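AAA family ATPase (Sulfolobus acidocaldarius, PDB 2W2U) is an ATP-hydrolysing part of the archaeal cell division machinery, seen here as its MIT domain, which binds a peptide of an ESCRT-III partner. Local coordinates at residues S10-V13 with M14-M18; L49-L52 with V53-R57. All coordinates share one frame; numbering follows the deposited sequence.

Interaction 1. Residues S10-V13 with M14-M18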
loop_
_atom_site.group_PDB
_atom_site.type_symbol
_atom_site.label_atom_id
_atom_site.label_comp_id
_atom_site.label_asym_id
_atom_site.label_seq_id
_atom_site.Cartn_x
_atom_site.Cartn_y
_atom_site.Cartn_z
ATOM N N SER A 10 -12.045 15.063 1.376
ATOM C CA SER A 10 -11.963 14.819 -0.068
ATOM C C SER A 10 -11.807 13.330 -0.403
ATOM O O SER A 10 -11.506 12.515 0.474
ATOM C CB SER A 10 -10.783 15.591 -0.658
ATOM O OG SER A 10 -9.556 14.974 -0.313
ATOM N N ALA A 11 -12.013 12.994 -1.675
ATOM C CA ALA A 11 -11.853 11.628 -2.169
ATOM C C ALA A 11 -10.399 11.148 -2.107
ATOM O O ALA A 11 -10.147 9.966 -1.862
ATOM C CB ALA A 11 -12.398 11.507 -3.596
ATOM N N GLN A 12 -9.455 12.065 -2.331
ATOM C CA GLN A 12 -8.031 11.737 -2.307
ATOM C C GLN A 12 -7.594 11.321 -0.912
ATOM O O GLN A 12 -7.042 10.237 -0.728
ATOM C CB GLN A 12 -7.185 12.917 -2.795
ATOM C CG GLN A 12 -5.728 12.551 -3.054
ATOM C CD GLN A 12 -4.977 13.591 -3.865
ATOM O OE1 GLN A 12 -3.964 13.283 -4.500
ATOM N NE2 GLN A 12 -5.464 14.826 -3.851
ATOM N N VAL A 13 -7.862 12.194 0.060
ATOM C CA VAL A 13 -7.490 11.983 1.456
ATOM C C VAL A 13 -8.178 10.741 2.045
ATOM O O VAL A 13 -7.566 9.978 2.787
ATOM C CB VAL A 13 -7.784 13.252 2.316
ATOM C CG1 VAL A 13 -7.591 12.976 3.798
ATOM C CG2 VAL A 13 -6.888 14.412 1.884
ATOM N N MET A 14 -9.445 10.547 1.692
ATOM C CA MET A 14 -10.215 9.397 2.151
ATOM C C MET A 14 -9.615 8.072 1.648
ATOM O O MET A 14 -9.462 7.115 2.421
ATOM C CB MET A 14 -11.668 9.549 1.707
ATOM C CG MET A 14 -12.638 8.635 2.416
ATOM S SD MET A 14 -13.899 8.044 1.279
ATOM C CE MET A 14 -12.905 6.892 0.315
ATOM N N LEU A 15 -9.264 8.028 0.364
ATOM C CA LEU A 15 -8.611 6.847 -0.207
ATOM C C LEU A 15 -7.194 6.652 0.335
ATOM O O LEU A 15 -6.780 5.527 0.606
ATOM C CB LEU A 15 -8.605 6.897 -1.741
ATOM C CG LEU A 15 -9.945 6.683 -2.464
ATOM C CD1 LEU A 15 -9.833 7.129 -3.905
ATOM C CD2 LEU A 15 -10.429 5.223 -2.386
ATOM N N GLU A 16 -6.457 7.746 0.499
ATOM C CA GLU A 16 -5.122 7.680 1.097
ATOM C C GLU A 16 -5.134 7.025 2.483
ATOM O O GLU A 16 -4.291 6.178 2.775
ATOM C CB GLU A 16 -4.461 9.065 1.131
ATOM C CG GLU A 16 -3.966 9.504 -0.246
ATOM C CD GLU A 16 -3.536 10.959 -0.320
ATOM O OE1 GLU A 16 -3.758 11.722 0.643
ATOM O OE2 GLU A 16 -2.958 11.337 -1.361
ATOM N N GLU A 17 -6.096 7.412 3.317
ATOM C CA GLU A 17 -6.273 6.814 4.646
ATOM C C GLU A 17 -6.643 5.320 4.580
ATOM O O GLU A 17 -6.147 4.511 5.379
ATOM C CB GLU A 17 -7.305 7.619 5.458
ATOM C CG GLU A 17 -8.023 6.856 6.591
ATOM C CD GLU A 17 -7.107 6.360 7.717
ATOM O OE1 GLU A 17 -6.003 6.925 7.925
ATOM O OE2 GLU A 17 -7.510 5.391 8.400
ATOM N N MET A 18 -7.513 4.976 3.630
ATOM C CA MET A 18 -7.903 3.588 3.364
ATOM C C MET A 18 -6.693 2.732 2.999
ATOM O O MET A 18 -6.503 1.656 3.554
ATOM C CB MET A 18 -8.944 3.538 2.240
ATOM C CG MET A 18 -9.603 2.173 2.013
ATOM S SD MET A 18 -10.790 2.204 0.638
ATOM C CE MET A 18 -11.871 3.531 1.145
#
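Glu16 N donates to Gln12 O at 2.8 Å, the shortest of four i to i+4 backbone bonds in the first turns of helix 11-31. This helix opens the three-helix bundle of the MIT domain. Met14 N, Leu15 N and Glu17 N make the i to i+4 bonds to Ser10 O, Ala11 O and Val13 O. Ser10 is the N-cap: its OG accepts from Val13 N at 3.3 Å, nearly straight at 169°.

The side chains of Gln12 and Glu16 lean across one another one turn apart. Gln12 CG lies 3.5 Å from Glu16 OE2, and the amide and carboxylate planes differ by 40°. Both polar ends find partners elsewhere. Glu16 OE2 and Gln12 OE1 each hydrogen-bond Tyr65 OH on helix 62-81, and Glu16 OE2 also makes a salt bridge to a basic side chain of the bound peptide. An alanine in place of Glu16 would probably leave that basic group without its mate and take one hydrogen bond from Tyr65 OH.

Glu16 has CG anti to its carbonyl carbon (chi1 -75°), which lays the chain back along the preceding turn. CG comes to 3.2 Å from Gln12 O. Leu15 packs likewise on the turn before it, with CD1 3.5 Å from Ala11 O.

Interaction 2. Residues L49-L52 with V53-R57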
loop_
_atom_site.group_PDB
_atom_site.type_symbol
_atom_site.label_atom_id
_atom_site.label_comp_id
_atom_site.label_asym_id
_atom_site.label_seq_id
_atom_site.Cartn_x
_atom_site.Cartn_y
_atom_site.Cartn_z
ATOM N N LEU A 49 -4.276 2.180 -3.965
ATOM C CA LEU A 49 -3.218 3.027 -4.521
ATOM C C LEU A 49 -3.298 3.118 -6.051
ATOM O O LEU A 49 -3.025 4.171 -6.625
ATOM C CB LEU A 49 -1.827 2.568 -4.054
ATOM C CG LEU A 49 -1.433 2.780 -2.578
ATOM C CD1 LEU A 49 -0.163 1.998 -2.209
ATOM C CD2 LEU A 49 -1.269 4.258 -2.225
ATOM N N ALA A 50 -3.699 2.024 -6.699
ATOM C CA ALA A 50 -3.934 2.034 -8.145
ATOM C C ALA A 50 -5.101 2.954 -8.508
ATOM O O ALA A 50 -5.044 3.667 -9.509
ATOM C CB ALA A 50 -4.162 0.613 -8.678
ATOM N N GLN A 51 -6.145 2.946 -7.681
ATOM C CA GLN A 51 -7.295 3.825 -7.872
ATOM C C GLN A 51 -6.905 5.308 -7.751
ATOM O O GLN A 51 -7.344 6.141 -8.558
ATOM C CB GLN A 51 -8.402 3.483 -6.868
ATOM C CG GLN A 51 -9.643 4.370 -6.969
ATOM C CD GLN A 51 -10.445 4.106 -8.229
ATOM O OE1 GLN A 51 -10.843 2.972 -8.490
ATOM N NE2 GLN A 51 -10.699 5.155 -9.015
ATOM N N LEU A 52 -6.093 5.613 -6.735
ATOM C CA LEU A 52 -5.533 6.955 -6.530
ATOM C C LEU A 52 -4.688 7.421 -7.720
ATOM O O LEU A 52 -4.818 8.560 -8.166
ATOM C CB LEU A 52 -4.733 7.021 -5.221
ATOM C CG LEU A 52 -5.507 7.185 -3.901
ATOM C CD1 LEU A 52 -4.651 6.796 -2.713
ATOM C CD2 LEU A 52 -6.043 8.605 -3.717
ATOM N N VAL A 53 -3.841 6.530 -8.234
ATOM C CA VAL A 53 -3.105 6.755 -9.482
ATOM C C VAL A 53 -4.028 7.086 -10.675
ATOM O O VAL A 53 -3.757 8.029 -11.397
ATOM C CB VAL A 53 -2.163 5.562 -9.819
ATOM C CG1 VAL A 53 -1.653 5.636 -11.273
ATOM C CG2 VAL A 53 -0.988 5.518 -8.845
ATOM N N SER A 54 -5.111 6.325 -10.874
ATOM C CA SER A 54 -6.096 6.658 -11.925
ATOM C C SER A 54 -6.707 8.044 -11.762
ATOM O O SER A 54 -6.875 8.766 -12.741
ATOM C CB SER A 54 -7.237 5.642 -11.981
ATOM O OG SER A 54 -6.770 4.384 -12.419
ATOM N N LEU A 55 -7.049 8.395 -10.526
ATOM C CA LEU A 55 -7.747 9.645 -10.228
ATOM C C LEU A 55 -6.833 10.871 -10.279
ATOM O O LEU A 55 -7.278 11.962 -10.639
ATOM C CB LEU A 55 -8.426 9.569 -8.859
ATOM C CG LEU A 55 -9.768 8.846 -8.669
ATOM C CD1 LEU A 55 -9.971 8.501 -7.201
ATOM C CD2 LEU A 55 -10.937 9.683 -9.174
ATOM N N TYR A 56 -5.563 10.688 -9.916
ATOM C CA TYR A 56 -4.624 11.808 -9.804
ATOM C C TYR A 56 -3.281 11.486 -10.457
ATOM O O TYR A 56 -2.228 11.833 -9.927
ATOM C CB TYR A 56 -4.449 12.220 -8.329
ATOM C CG TYR A 56 -5.759 12.317 -7.578
ATOM C CD1 TYR A 56 -6.577 13.450 -7.694
ATOM C CD2 TYR A 56 -6.199 11.261 -6.781
ATOM C CE1 TYR A 56 -7.789 13.530 -7.025
ATOM C CE2 TYR A 56 -7.411 11.328 -6.113
ATOM C CZ TYR A 56 -8.201 12.464 -6.235
ATOM O OH TYR A 56 -9.399 12.520 -5.561
ATOM N N ARG A 57 -3.343 10.836 -11.623
ATOM C CA ARG A 57 -2.173 10.361 -12.367
ATOM C C ARG A 57 -1.092 11.419 -12.598
ATOM O O ARG A 57 0.101 11.119 -12.555
ATOM C CB ARG A 57 -2.620 9.775 -13.713
ATOM C CG ARG A 57 -1.523 9.051 -14.500
ATOM C CD ARG A 57 -2.093 8.348 -15.746
ATOM N NE ARG A 57 -3.149 7.393 -15.389
ATOM C CZ ARG A 57 -2.947 6.102 -15.145
ATOM N NH1 ARG A 57 -1.727 5.585 -15.218
ATOM N NH2 ARG A 57 -3.969 5.320 -14.824
#
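Leu52 O accepts from Tyr56 N at 2.9 Å, the last i to i+4 bond across this stretch of helix 35-55. Its N-H...O angle of 141° is the least straight of the four backbone bonds. Three more backbone acceptors are satisfied by i to i+4 bonds. Leu49 O takes Val53 N, the straightest of the set at 166°. Ala50 O takes Ser54 N at 3.0 Å, and Gln51 O takes Leu55 N. Ala50 O has a second, weak donor in Ser54 OG, 3.5 Å away. Ser54 OG stands anti to its own carbonyl carbon (chi1 -67°), which turns the hydroxyl back toward Ala50 O.

Around these bonds the side chains pack one turn apart. Leu52 CD2 meets the Tyr56 ring at CE2, 3.9 Å away. Tyr56 CD2 also lies 3.3 Å from Leu52 O, which approaches the ring obliquely. Gln51 is bent at chi2, and its NE2 comes to 3.8 Å from Leu55 CG. The Arg57 guanidinium has Val53 CG1 over one face, toward its rim.

Leu52 also packs on Leu15 and Glu16 of helix 11-31 and on Tyr65 of helix 62-81. Tyr56 is where the backbone leaves helical angles. The contact is thus the C-terminal end of the second helix of an MIT three-helix bundle.

Overall arrangement
Interactions 1 and 2 lie at the same end of the bundle, with centres about 11 Å apart. The start of helix 11-31 packs there against the end of helix 35-55. Leu52 CD2 lies 3.7 Å from Leu15 CB and 3.5 Å from Gln12 O, and Leu15 CD1 meets Leu55 CD1 at 3.6 Å. Tyr56 OH comes to 3.3 Å from Gln12 N, a packing contact. On helix 62-81, Val53 packs on Tyr65, the neighbour that interaction 2 shares with Gln12 and Glu16 of interaction 1. The bound peptide reaches both contacts: Leu49 of interaction 2 packs on one of its apolar side chains, as does Glu16 of interaction 1.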